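PDB 2D42: non-toxic crystal protein, which is of unknown function and described as non-toxic, although its elongated, strand-rich structure closely resembles that of beta-pore-forming toxins of the aerolysin and epsilon-toxin type. Local coordinates for residues A[7-12]-A[195-200]; A[61-64]-A[70-73]; A[116-121]-A[230-235]; A[144-147]-A[151-154]; A[181-186]-A[191-196]. All blocks are in the same frame, centred on the assembly; numbering follows the deposited sequence.

Contact 1: A[7-12]-A[195-200]; sequences RELEIY and QRVNII
The Tyr12 ring meets strand 195-198 along one side: near its plane, at the edge, lies OE1 of Gln195, with Tyr12 CE2 to Gln195 OE1 at 4.1 Å, while Val197 approaches obliquely, its CG1 3.9 Å from Tyr12 CE2. Ring and amide planes stand 39° apart, and the two side chains cross at about a right angle. No hydrogen bond joins them: Tyr12 OH is 4.0 Å from Gln195 NE2, and Gln195 OE1 is already taken by the hydroxyl of Tyr181. A second flat group, the guanidinium of Arg7, belongs to the helix's other flank; Ile11 CG1 covers one of its faces, 3.6 Å above the plane, and the Glu10 carboxylate sits at its edge in a salt bridge.

The apolar half of the contact rests on Val197, whose two methyls are shared out between two helix residues. CG1 faces Tyr12, whereas CG2 meets Leu9 CD1 at 3.6 Å. Leu9 and Tyr12, one helical turn apart, both hold CG anti to the backbone N (chi1 176° in Leu9), which carries their ends across to the strand.

Just beyond, the strand gives way to helix 199-206. Asn198 is its N-cap, OD1 accepting from Ile200 N at 3.1 Å in a nearly straight bond, with the donor above the carbonyl plane. The axes of helix 7-12 and strand 195-198 make an angle of 123°, so the helix lies across the strand's end; Tyr12 also packs on Val202 and Ala205 of helix 199-206, and both Leu9 and Tyr12 reach Ile179 on strand 150-185.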
# COMPACT_ATOMS: atom_id res chain seq x y z
N ARG A 7 10.17 17.40 15.32
CA ARG A 7 11.60 17.63 15.43
C ARG A 7 11.97 18.86 14.60
O ARG A 7 12.76 19.70 15.03
CB ARG A 7 12.36 16.39 14.94
CG ARG A 7 13.86 16.59 14.75
CD ARG A 7 14.55 17.01 16.04
NE ARG A 7 15.95 17.34 15.81
CZ ARG A 7 16.68 18.11 16.61
NH1 ARG A 7 16.15 18.64 17.70
NH2 ARG A 7 17.95 18.36 16.30
N GLU A 8 11.39 18.96 13.40
CA GLU A 8 11.63 20.10 12.52
C GLU A 8 11.15 21.39 13.21
O GLU A 8 11.80 22.43 13.11
CB GLU A 8 10.88 19.94 11.19
CG GLU A 8 11.33 18.77 10.32
CD GLU A 8 12.78 18.88 9.86
OE1 GLU A 8 13.18 19.97 9.39
OE2 GLU A 8 13.51 17.87 9.95
N LEU A 9 10.02 21.30 13.91
CA LEU A 9 9.45 22.44 14.62
C LEU A 9 10.44 22.89 15.71
O LEU A 9 10.72 24.07 15.87
CB LEU A 9 8.10 22.05 15.27
CG LEU A 9 7.41 23.11 16.14
CD1 LEU A 9 7.05 24.32 15.29
CD2 LEU A 9 6.16 22.51 16.79
N GLU A 10 10.98 21.91 16.43
CA GLU A 10 11.95 22.19 17.48
C GLU A 10 13.19 22.86 16.88
O GLU A 10 13.69 23.85 17.41
CB GLU A 10 12.33 20.88 18.18
CG GLU A 10 13.18 21.04 19.44
CD GLU A 10 13.49 19.70 20.08
OE1 GLU A 10 14.19 18.89 19.45
OE2 GLU A 10 13.03 19.46 21.22
N ILE A 11 13.68 22.33 15.76
CA ILE A 11 14.85 22.89 15.09
C ILE A 11 14.58 24.33 14.68
O ILE A 11 15.42 25.22 14.87
CB ILE A 11 15.23 22.08 13.83
CG1 ILE A 11 15.72 20.69 14.25
CG2 ILE A 11 16.29 22.81 13.03
CD1 ILE A 11 15.99 19.74 13.08
N TYR A 12 13.41 24.56 14.10
CA TYR A 12 13.04 25.90 13.68
C TYR A 12 13.01 26.86 14.88
O TYR A 12 13.51 27.97 14.80
CB TYR A 12 11.66 25.89 13.03
CG TYR A 12 11.13 27.27 12.74
CD1 TYR A 12 11.47 27.94 11.57
CD2 TYR A 12 10.31 27.93 13.66
CE1 TYR A 12 11.00 29.23 11.31
CE2 TYR A 12 9.83 29.21 13.41
CZ TYR A 12 10.17 29.85 12.24
OH TYR A 12 9.68 31.11 11.97
N GLN A 195 4.52 32.00 20.05
CA GLN A 195 4.36 32.15 18.61
C GLN A 195 3.65 30.95 17.98
O GLN A 195 3.93 29.80 18.33
CB GLN A 195 5.76 32.32 17.98
CG GLN A 195 5.83 32.17 16.46
CD GLN A 195 7.27 32.11 15.93
OE1 GLN A 195 8.11 31.36 16.43
NE2 GLN A 195 7.54 32.88 14.88
N ARG A 196 2.69 31.22 17.09
CA ARG A 196 2.00 30.14 16.38
C ARG A 196 2.60 30.19 14.98
O ARG A 196 2.50 31.21 14.30
CB ARG A 196 0.49 30.36 16.28
CG ARG A 196 -0.19 29.34 15.35
CD ARG A 196 -1.66 29.68 15.07
NE ARG A 196 -2.49 29.50 16.24
CZ ARG A 196 -3.15 30.48 16.86
NH1 ARG A 196 -3.07 31.72 16.41
NH2 ARG A 196 -3.86 30.21 17.94
N VAL A 197 3.22 29.09 14.55
CA VAL A 197 3.84 29.05 13.23
C VAL A 197 3.17 28.07 12.29
O VAL A 197 2.64 27.04 12.72
CB VAL A 197 5.33 28.65 13.32
CG1 VAL A 197 6.08 29.65 14.19
CG2 VAL A 197 5.46 27.24 13.89
N ASN A 198 3.20 28.40 11.01
CA ASN A 198 2.62 27.53 10.00
C ASN A 198 3.71 26.50 9.71
O ASN A 198 4.88 26.85 9.55
CB ASN A 198 2.32 28.34 8.74
CG ASN A 198 1.45 27.59 7.75
OD1 ASN A 198 1.62 26.38 7.54
ND2 ASN A 198 0.52 28.30 7.13
N ILE A 199 3.34 25.22 9.66
CA ILE A 199 4.32 24.18 9.40
C ILE A 199 5.04 24.37 8.06
O ILE A 199 6.18 23.94 7.90
CB ILE A 199 3.68 22.77 9.45
CG1 ILE A 199 4.78 21.69 9.46
CG2 ILE A 199 2.76 22.56 8.23
CD1 ILE A 199 5.70 21.77 10.68
N ILE A 200 4.39 25.04 7.10
CA ILE A 200 5.04 25.24 5.80
C ILE A 200 6.21 26.21 5.92
O ILE A 200 7.20 26.10 5.18
CB ILE A 200 4.05 25.78 4.74
CG1 ILE A 200 3.62 27.21 5.07
CG2 ILE A 200 2.83 24.85 4.65
CD1 ILE A 200 2.74 27.84 4.00

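Contact 2: A[61-64]-A[70-73]; sequences RIIT and SLEG
Ile63 makes both side-chain contacts of this pair, one with each of its branches. Its CD1 methyl lies over the backbone of Gly73, 3.9 Å from Gly73 CA and 4.1 Å from Gly73 C, while CG2 comes no nearer than 4.5 Å to Leu71 CD1, a loose apolar touch. The first torsion explains the division: CG1 is anti to the carbonyl carbon (chi1 -65°), and with chi2 extended at -179° CD1 is carried forward over the glycine. Gly73 presents bare backbone here, and the methyl rests directly on it.

No hydrogen bond passes between the segments, and their nearest CA atoms, those of Ile63 and Gly73, are 6.9 Å apart. Each is positioned by a different strand: Ile63 pairs by backbone hydrogen bonds with Ala152, whereas Leu71 and Gly73 pair with Val146 and Ile144. Phe75, farther along strand 71-94, adds to the packing on Ile63, and Glu72 forms a salt bridge with Arg145. Strands 54-65 and 71-94 pair with different neighbours and meet here through packing alone, as facing layers of a beta sandwich do, consistent with the strand-rich end of an aerolysin-type protein.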
# COMPACT_ATOMS: atom_id res chain seq x y z
N ARG A 61 -11.53 -32.60 -9.90
CA ARG A 61 -12.68 -33.47 -9.66
C ARG A 61 -12.87 -34.42 -10.82
O ARG A 61 -12.38 -34.18 -11.92
CB ARG A 61 -13.96 -32.64 -9.46
CG ARG A 61 -13.97 -31.86 -8.18
CD ARG A 61 -13.94 -32.81 -6.99
NE ARG A 61 -13.33 -32.19 -5.83
CZ ARG A 61 -12.90 -32.85 -4.76
NH1 ARG A 61 -13.01 -34.17 -4.70
NH2 ARG A 61 -12.35 -32.19 -3.76
N ILE A 62 -13.61 -35.49 -10.56
CA ILE A 62 -13.83 -36.50 -11.57
C ILE A 62 -15.28 -36.88 -11.78
O ILE A 62 -16.03 -37.06 -10.83
CB ILE A 62 -13.04 -37.78 -11.21
CG1 ILE A 62 -11.55 -37.46 -11.16
CG2 ILE A 62 -13.36 -38.89 -12.22
CD1 ILE A 62 -10.68 -38.59 -10.68
N ILE A 63 -15.68 -36.99 -13.04
CA ILE A 63 -17.03 -37.42 -13.37
C ILE A 63 -16.82 -38.66 -14.23
O ILE A 63 -16.28 -38.58 -15.33
CB ILE A 63 -17.82 -36.36 -14.16
CG1 ILE A 63 -18.04 -35.13 -13.27
CG2 ILE A 63 -19.14 -36.96 -14.63
CD1 ILE A 63 -18.82 -34.01 -13.94
N THR A 64 -17.23 -39.81 -13.72
CA THR A 64 -17.05 -41.06 -14.44
C THR A 64 -18.34 -41.59 -15.05
O THR A 64 -19.36 -41.68 -14.37
CB THR A 64 -16.49 -42.14 -13.53
OG1 THR A 64 -15.30 -41.67 -12.90
CG2 THR A 64 -16.18 -43.40 -14.34
N SER A 70 -23.85 -41.67 -23.59
CA SER A 70 -23.16 -40.41 -23.35
C SER A 70 -23.98 -39.59 -22.35
O SER A 70 -25.20 -39.69 -22.31
CB SER A 70 -23.02 -39.65 -24.67
OG SER A 70 -22.70 -38.29 -24.46
N LEU A 71 -23.30 -38.78 -21.54
CA LEU A 71 -24.00 -37.95 -20.57
C LEU A 71 -23.31 -36.60 -20.42
O LEU A 71 -22.11 -36.48 -20.66
CB LEU A 71 -24.06 -38.66 -19.21
CG LEU A 71 -22.76 -38.96 -18.45
CD1 LEU A 71 -22.20 -37.68 -17.83
CD2 LEU A 71 -23.05 -39.97 -17.36
N GLU A 72 -24.08 -35.58 -20.04
CA GLU A 72 -23.54 -34.25 -19.84
C GLU A 72 -23.05 -34.12 -18.41
O GLU A 72 -23.74 -34.53 -17.47
CB GLU A 72 -24.60 -33.18 -20.12
CG GLU A 72 -25.12 -33.16 -21.55
CD GLU A 72 -24.01 -32.95 -22.57
OE1 GLU A 72 -23.36 -31.88 -22.55
OE2 GLU A 72 -23.78 -33.87 -23.40
N GLY A 73 -21.87 -33.56 -18.25
CA GLY A 73 -21.32 -33.37 -16.92
C GLY A 73 -21.03 -31.90 -16.73
O GLY A 73 -20.82 -31.17 -17.70

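Contact 3: A[116-121]-A[230-235]; sequences GRIAFE and GQIGLQ
Ile118 lays its CG2 methyl against two branches of Ile232 at once, 3.5 Å from Ile232 CG2 and 3.7 Å from Ile232 CD1, and the two side chains cross at about a right angle. In both isoleucines CG1 lies between the backbone N and the carbonyl carbon (chi1 66° and 67°), leaving CG2 anti to the carbonyl carbon, and it is these CG2 methyls that meet. Beyond CG1 the Ile232 chain runs extended, and its CD1 reaches Gly116 CA at 3.8 Å. Gly116 is approached by a second methyl as well: Leu234 CD2 stands 4.1 Å from Gly116 CA. The two methyls converge on a position with no side chain of its own.

The strands run roughly antiparallel, at 150°, but with axes 7.8 Å apart and no hydrogen bond between them they do not pair. They belong to two different sheets: strand 114-122 is bonded to strand 101-109 in a small three-stranded sheet, while strand 219-244 runs through the large sheet of the elongated body. The contact is consistent with packing of one sheet on another, as in a beta sandwich, in the middle portion of this aerolysin-like fold.

Phe163 of strand 150-185 touches both isoleucines. Phe109 from strand 101-109 packs on Ile232 and Leu234, and backbone bonds from Gly116 to Leu107 and from Ile118 to Ala105 hold the smaller sheet's strand in place.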
# COMPACT_ATOMS: atom_id res chain seq x y z
N GLY A 116 -3.84 -6.84 -13.50
CA GLY A 116 -4.32 -7.28 -12.20
C GLY A 116 -4.30 -6.07 -11.26
O GLY A 116 -3.29 -5.39 -11.14
N ARG A 117 -5.42 -5.79 -10.60
CA ARG A 117 -5.46 -4.65 -9.68
C ARG A 117 -5.09 -5.16 -8.30
O ARG A 117 -5.79 -6.01 -7.75
CB ARG A 117 -6.87 -4.04 -9.63
CG ARG A 117 -6.93 -2.67 -8.94
CD ARG A 117 -8.37 -2.15 -8.79
NE ARG A 117 -8.96 -2.60 -7.53
CZ ARG A 117 -10.09 -3.30 -7.42
NH1 ARG A 117 -10.79 -3.64 -8.50
NH2 ARG A 117 -10.51 -3.66 -6.22
N ILE A 118 -4.00 -4.66 -7.73
CA ILE A 118 -3.60 -5.10 -6.40
C ILE A 118 -4.05 -4.08 -5.37
O ILE A 118 -4.35 -2.93 -5.70
CB ILE A 118 -2.07 -5.25 -6.26
CG1 ILE A 118 -1.41 -3.87 -6.38
CG2 ILE A 118 -1.53 -6.23 -7.30
CD1 ILE A 118 -0.01 -3.84 -5.86
N ALA A 119 -4.08 -4.51 -4.11
CA ALA A 119 -4.45 -3.66 -3.00
C ALA A 119 -3.40 -3.90 -1.93
O ALA A 119 -2.91 -5.03 -1.77
CB ALA A 119 -5.84 -4.04 -2.47
N PHE A 120 -3.01 -2.83 -1.24
CA PHE A 120 -2.02 -2.94 -0.18
C PHE A 120 -2.19 -1.85 0.87
O PHE A 120 -2.90 -0.86 0.64
CB PHE A 120 -0.60 -2.92 -0.77
CG PHE A 120 -0.22 -1.64 -1.48
CD1 PHE A 120 0.56 -0.68 -0.83
CD2 PHE A 120 -0.57 -1.43 -2.81
CE1 PHE A 120 0.99 0.47 -1.50
CE2 PHE A 120 -0.15 -0.29 -3.49
CZ PHE A 120 0.63 0.66 -2.84
N GLU A 121 -1.59 -2.07 2.03
CA GLU A 121 -1.65 -1.10 3.11
C GLU A 121 -0.23 -0.73 3.49
O GLU A 121 0.71 -1.51 3.28
CB GLU A 121 -2.37 -1.68 4.34
CG GLU A 121 -3.84 -1.97 4.13
CD GLU A 121 -4.52 -2.48 5.39
OE1 GLU A 121 -3.81 -3.00 6.28
OE2 GLU A 121 -5.75 -2.37 5.49
N GLY A 230 4.30 -8.79 -3.47
CA GLY A 230 3.17 -9.65 -3.19
C GLY A 230 2.76 -10.53 -4.33
O GLY A 230 3.46 -10.64 -5.35
N GLN A 231 1.62 -11.18 -4.17
CA GLN A 231 1.10 -12.07 -5.19
C GLN A 231 -0.38 -11.82 -5.37
O GLN A 231 -1.04 -11.29 -4.47
CB GLN A 231 1.32 -13.52 -4.77
CG GLN A 231 2.78 -13.91 -4.68
CD GLN A 231 3.00 -15.21 -3.93
OE1 GLN A 231 3.97 -15.93 -4.18
NE2 GLN A 231 2.11 -15.51 -3.00
N ILE A 232 -0.91 -12.19 -6.53
CA ILE A 232 -2.33 -12.02 -6.80
C ILE A 232 -2.81 -12.99 -7.87
O ILE A 232 -2.07 -13.31 -8.81
CB ILE A 232 -2.66 -10.59 -7.29
CG1 ILE A 232 -2.03 -10.36 -8.66
CG2 ILE A 232 -2.11 -9.55 -6.34
CD1 ILE A 232 -2.55 -9.12 -9.35
N GLY A 233 -4.04 -13.46 -7.71
CA GLY A 233 -4.63 -14.37 -8.68
C GLY A 233 -5.00 -13.52 -9.88
O GLY A 233 -5.68 -12.50 -9.71
N LEU A 234 -4.57 -13.92 -11.07
CA LEU A 234 -4.83 -13.17 -12.29
C LEU A 234 -6.01 -13.68 -13.11
O LEU A 234 -6.81 -12.90 -13.63
CB LEU A 234 -3.56 -13.15 -13.17
CG LEU A 234 -2.35 -12.46 -12.51
CD1 LEU A 234 -1.12 -12.58 -13.40
CD2 LEU A 234 -2.70 -11.00 -12.24
N GLN A 235 -6.08 -15.00 -13.26
CA GLN A 235 -7.17 -15.63 -14.01
C GLN A 235 -7.19 -17.12 -13.68
O GLN A 235 -6.24 -17.65 -13.09
CB GLN A 235 -6.98 -15.46 -15.52
CG GLN A 235 -5.86 -16.29 -16.10
CD GLN A 235 -5.73 -16.12 -17.61
OE1 GLN A 235 -6.70 -16.32 -18.34
NE2 GLN A 235 -4.54 -15.77 -18.07

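Contact 4: A[144-147]-A[151-154]; sequences IRVP and RATG
Arg151, first in segment 151-154, meets Val146 by its backbone: Val146 CG1 is 4.4 Å from Arg151 N, a loose contact. The CB of Arg151 points away from segment 144-147, and its guanidinium turns to a salt bridge from NH1 to Glu243 on strand 219-244. Ala152 follows and carries most of the packing. Its CB is directed at the opposing strand and meets two methyls, Val146 CG2 at 3.8 Å and Ile144 CG2 at 4.4 Å, so that one small side chain faces two residues spaced two apart on the same strand. Val146 holds CG1 anti to the backbone N (chi1 -172°), and this rotation places CG2 beside the backbone N, facing the alanine. The CA atoms of Val146 and Ala152, the nearest pair across the segments, are 6.4 Å apart. Beyond it, Thr153 packs on Ile62 and Arg60 of strand 54-65.

Although the strands are close in sequence and nearly antiparallel at 150°, no hydrogen bond links them, and their axes lie 7.6 Å apart. Their backbones bond elsewhere: Ile144 and Val146 to Gly73 and Leu71, Ala152 to Ile63, and Arg151 and Thr153 to Glu243 and Val241. Val240 of strand 219-244 lines the same apolar layer, touching both Ile144 and Ala152. The chain thus passes between the two strands through a short connection, an arrangement consistent with a beta-arch joining facing layers, as in beta sandwiches, here at the tip of the elongated molecule.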
# COMPACT_ATOMS: atom_id res chain seq x y z
N ILE A 144 -19.28 -30.53 -19.92
CA ILE A 144 -18.54 -31.48 -20.72
C ILE A 144 -19.41 -32.66 -21.11
O ILE A 144 -20.33 -33.03 -20.38
CB ILE A 144 -17.33 -32.02 -19.92
CG1 ILE A 144 -16.46 -32.90 -20.81
CG2 ILE A 144 -17.81 -32.82 -18.71
CD1 ILE A 144 -15.79 -32.14 -21.92
N ARG A 145 -19.13 -33.25 -22.26
CA ARG A 145 -19.88 -34.41 -22.70
C ARG A 145 -18.99 -35.60 -22.44
O ARG A 145 -17.92 -35.72 -23.03
CB ARG A 145 -20.23 -34.32 -24.18
CG ARG A 145 -20.95 -35.56 -24.69
CD ARG A 145 -21.50 -35.36 -26.10
NE ARG A 145 -22.52 -34.32 -26.14
CZ ARG A 145 -23.23 -34.00 -27.22
NH1 ARG A 145 -23.02 -34.64 -28.36
NH2 ARG A 145 -24.14 -33.03 -27.15
N VAL A 146 -19.42 -36.47 -21.55
CA VAL A 146 -18.62 -37.64 -21.22
C VAL A 146 -19.11 -38.85 -21.99
O VAL A 146 -20.19 -39.37 -21.73
CB VAL A 146 -18.67 -37.97 -19.73
CG1 VAL A 146 -17.67 -39.07 -19.43
CG2 VAL A 146 -18.38 -36.72 -18.91
N PRO A 147 -18.30 -39.31 -22.96
CA PRO A 147 -18.62 -40.47 -23.80
C PRO A 147 -18.78 -41.74 -22.98
O PRO A 147 -18.22 -41.86 -21.89
CB PRO A 147 -17.43 -40.55 -24.75
CG PRO A 147 -16.95 -39.11 -24.81
CD PRO A 147 -17.03 -38.70 -23.37
N ARG A 151 -14.03 -41.30 -18.52
CA ARG A 151 -14.02 -40.52 -17.29
C ARG A 151 -13.52 -39.13 -17.67
O ARG A 151 -12.67 -39.00 -18.56
CB ARG A 151 -13.08 -41.13 -16.24
CG ARG A 151 -11.61 -40.83 -16.46
CD ARG A 151 -10.79 -41.01 -15.18
NE ARG A 151 -10.81 -42.39 -14.70
CZ ARG A 151 -10.30 -43.42 -15.37
NH1 ARG A 151 -9.71 -43.22 -16.54
NH2 ARG A 151 -10.38 -44.64 -14.87
N ALA A 152 -14.07 -38.11 -17.03
CA ALA A 152 -13.66 -36.74 -17.28
C ALA A 152 -13.00 -36.21 -16.02
O ALA A 152 -13.57 -36.28 -14.93
CB ALA A 152 -14.86 -35.87 -17.64
N THR A 153 -11.79 -35.70 -16.16
CA THR A 153 -11.07 -35.16 -15.02
C THR A 153 -10.92 -33.67 -15.21
O THR A 153 -10.21 -33.21 -16.10
CB THR A 153 -9.70 -35.81 -14.87
OG1 THR A 153 -9.88 -37.21 -14.67
CG2 THR A 153 -8.95 -35.23 -13.69
N GLY A 154 -11.64 -32.91 -14.39
CA GLY A 154 -11.57 -31.47 -14.47
C GLY A 154 -10.60 -30.90 -13.43
O GLY A 154 -10.77 -31.12 -12.24

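Contact 5: A[181-186]-A[191-196]; sequences YYRTLP and TEIVQR
Four backbone hydrogen bonds and one side-chain bond hold these strands together. Tyr181 and Ile193 form a hydrogen-bonded pair, with Ile193 N to Tyr181 O at 2.6 Å and Tyr181 N to Ile193 O at 2.9 Å. The same pattern recurs at Arg183 and Thr191, where Arg183 N to Thr191 O measures 2.8 Å. Between them Tyr182 and Glu192 make the non-hydrogen-bonded pair, their CA atoms 4.1 Å apart. The Tyr181 hydroxyl donates to Gln195 OE1 at 2.9 Å, nearly in line with the amide C=O; that oxygen lies in the plane of the tyrosine ring, at its edge. Ring and amide planes differ by 57°.

Packing follows the face bearing Tyr181, Arg183, Thr191 and Ile193. Tyr181 CB packs on Ile193 CB at 4.2 Å. Thr191 CG2 lies 3.4 Å from Arg183 CB, the two side chains running side by side, and Leu185 CD1 adds a contact to the same methyl at 4.1 Å. With chi1 at 175°, Thr191 has OG1 anti to the backbone N, which leaves CG2 turned to these neighbours. The Glu192 carboxylate bridges to Arg180.

Regular backbone pairing therefore gives this hairpin most of its polar linkage, while the tyrosine-glutamine bond adds a side-chain tie where it meets helix 5-19.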
# COMPACT_ATOMS: atom_id res chain seq x y z
N TYR A 181 8.85 30.92 23.82
CA TYR A 181 10.16 31.55 24.04
C TYR A 181 10.04 32.50 25.22
O TYR A 181 8.93 32.90 25.61
CB TYR A 181 10.55 32.43 22.86
CG TYR A 181 10.51 31.80 21.50
CD1 TYR A 181 11.56 31.01 21.04
CD2 TYR A 181 9.46 32.08 20.63
CE1 TYR A 181 11.58 30.52 19.74
CE2 TYR A 181 9.46 31.59 19.32
CZ TYR A 181 10.52 30.82 18.89
OH TYR A 181 10.54 30.35 17.59
N TYR A 182 11.17 32.89 25.79
CA TYR A 182 11.13 33.85 26.87
C TYR A 182 12.41 34.67 26.95
O TYR A 182 13.48 34.23 26.51
CB TYR A 182 10.85 33.19 28.22
CG TYR A 182 11.88 32.20 28.68
CD1 TYR A 182 11.80 30.86 28.30
CD2 TYR A 182 12.93 32.58 29.52
CE1 TYR A 182 12.72 29.93 28.75
CE2 TYR A 182 13.86 31.65 29.98
CZ TYR A 182 13.75 30.32 29.58
OH TYR A 182 14.65 29.39 30.03
N ARG A 183 12.25 35.87 27.49
CA ARG A 183 13.35 36.79 27.70
C ARG A 183 13.51 36.91 29.21
O ARG A 183 12.57 37.29 29.90
CB ARG A 183 13.04 38.18 27.15
CG ARG A 183 13.34 38.39 25.69
CD ARG A 183 13.05 39.84 25.36
NE ARG A 183 13.91 40.76 26.10
CZ ARG A 183 13.50 41.91 26.62
NH1 ARG A 183 12.24 42.29 26.49
NH2 ARG A 183 14.36 42.70 27.26
N THR A 184 14.68 36.55 29.70
CA THR A 184 14.98 36.63 31.11
C THR A 184 15.14 38.10 31.47
O THR A 184 15.80 38.85 30.74
CB THR A 184 16.28 35.88 31.42
OG1 THR A 184 16.09 34.49 31.14
CG2 THR A 184 16.68 36.06 32.87
N LEU A 185 14.52 38.52 32.56
CA LEU A 185 14.60 39.91 33.01
C LEU A 185 15.19 40.01 34.42
O LEU A 185 15.45 38.99 35.06
CB LEU A 185 13.21 40.55 32.97
CG LEU A 185 12.65 40.74 31.56
CD1 LEU A 185 11.20 41.17 31.61
CD2 LEU A 185 13.49 41.78 30.81
N PRO A 186 15.44 41.23 34.91
CA PRO A 186 16.02 41.39 36.25
C PRO A 186 15.15 40.92 37.41
O PRO A 186 13.93 40.82 37.29
CB PRO A 186 16.31 42.89 36.32
CG PRO A 186 16.57 43.26 34.89
CD PRO A 186 15.47 42.51 34.17
N THR A 191 9.68 37.50 30.48
CA THR A 191 8.53 37.79 29.66
C THR A 191 8.54 36.64 28.65
O THR A 191 9.60 36.26 28.13
CB THR A 191 8.66 39.16 28.97
OG1 THR A 191 7.56 39.35 28.08
CG2 THR A 191 9.97 39.26 28.21
N GLU A 192 7.38 36.06 28.41
CA GLU A 192 7.26 34.93 27.50
C GLU A 192 6.66 35.36 26.16
O GLU A 192 5.73 36.19 26.11
CB GLU A 192 6.39 33.85 28.15
CG GLU A 192 6.22 32.58 27.33
CD GLU A 192 5.46 31.50 28.08
OE1 GLU A 192 4.33 31.78 28.54
OE2 GLU A 192 5.99 30.37 28.22
N ILE A 193 7.21 34.83 25.08
CA ILE A 193 6.74 35.12 23.73
C ILE A 193 6.17 33.83 23.13
O ILE A 193 6.93 32.90 22.84
CB ILE A 193 7.87 35.61 22.80
CG1 ILE A 193 8.54 36.87 23.37
CG2 ILE A 193 7.29 35.92 21.42
CD1 ILE A 193 9.56 36.59 24.46
N VAL A 194 4.86 33.78 22.95
CA VAL A 194 4.24 32.60 22.37
C VAL A 194 3.98 32.87 20.90
O VAL A 194 3.31 33.83 20.54
CB VAL A 194 2.91 32.25 23.05
CG1 VAL A 194 2.38 30.94 22.51
CG2 VAL A 194 3.11 32.15 24.54
N GLN A 195 4.52 32.00 20.05
CA GLN A 195 4.36 32.15 18.61
C GLN A 195 3.65 30.95 17.98
O GLN A 195 3.93 29.80 18.33
CB GLN A 195 5.76 32.32 17.98
CG GLN A 195 5.83 32.17 16.46
CD GLN A 195 7.27 32.11 15.93
OE1 GLN A 195 8.11 31.36 16.43
NE2 GLN A 195 7.54 32.88 14.88
N ARG A 196 2.69 31.22 17.09
CA ARG A 196 2.00 30.14 16.38
C ARG A 196 2.60 30.19 14.98
O ARG A 196 2.50 31.21 14.30
CB ARG A 196 0.49 30.36 16.28
CG ARG A 196 -0.19 29.34 15.35
CD ARG A 196 -1.66 29.68 15.07
NE ARG A 196 -2.49 29.50 16.24
CZ ARG A 196 -3.15 30.48 16.86
NH1 ARG A 196 -3.07 31.72 16.41
NH2 ARG A 196 -3.86 30.21 17.94

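How the contacts relate
Contacts 1 and 5 share Gln195 and Arg196 on strand 189-198 and lie at one end of the molecule, their centres about 17 Å apart; contacts 2 and 4 are at the other end, centres about 4 Å apart, and contact 3 lies between. Contact 5 is a surface hairpin and alone has hydrogen bonds across its segments. The other four are partly buried and joined by apolar packing: helix on strand in contact 1, strands without mutual pairing in contacts 2 to 4. Contacts 2 and 4 interlock, their strands being joined crosswise by backbone hydrogen bonds. Strand 150-185 serves both contact 4 and contact 5, whose centres are about 88 Å apart.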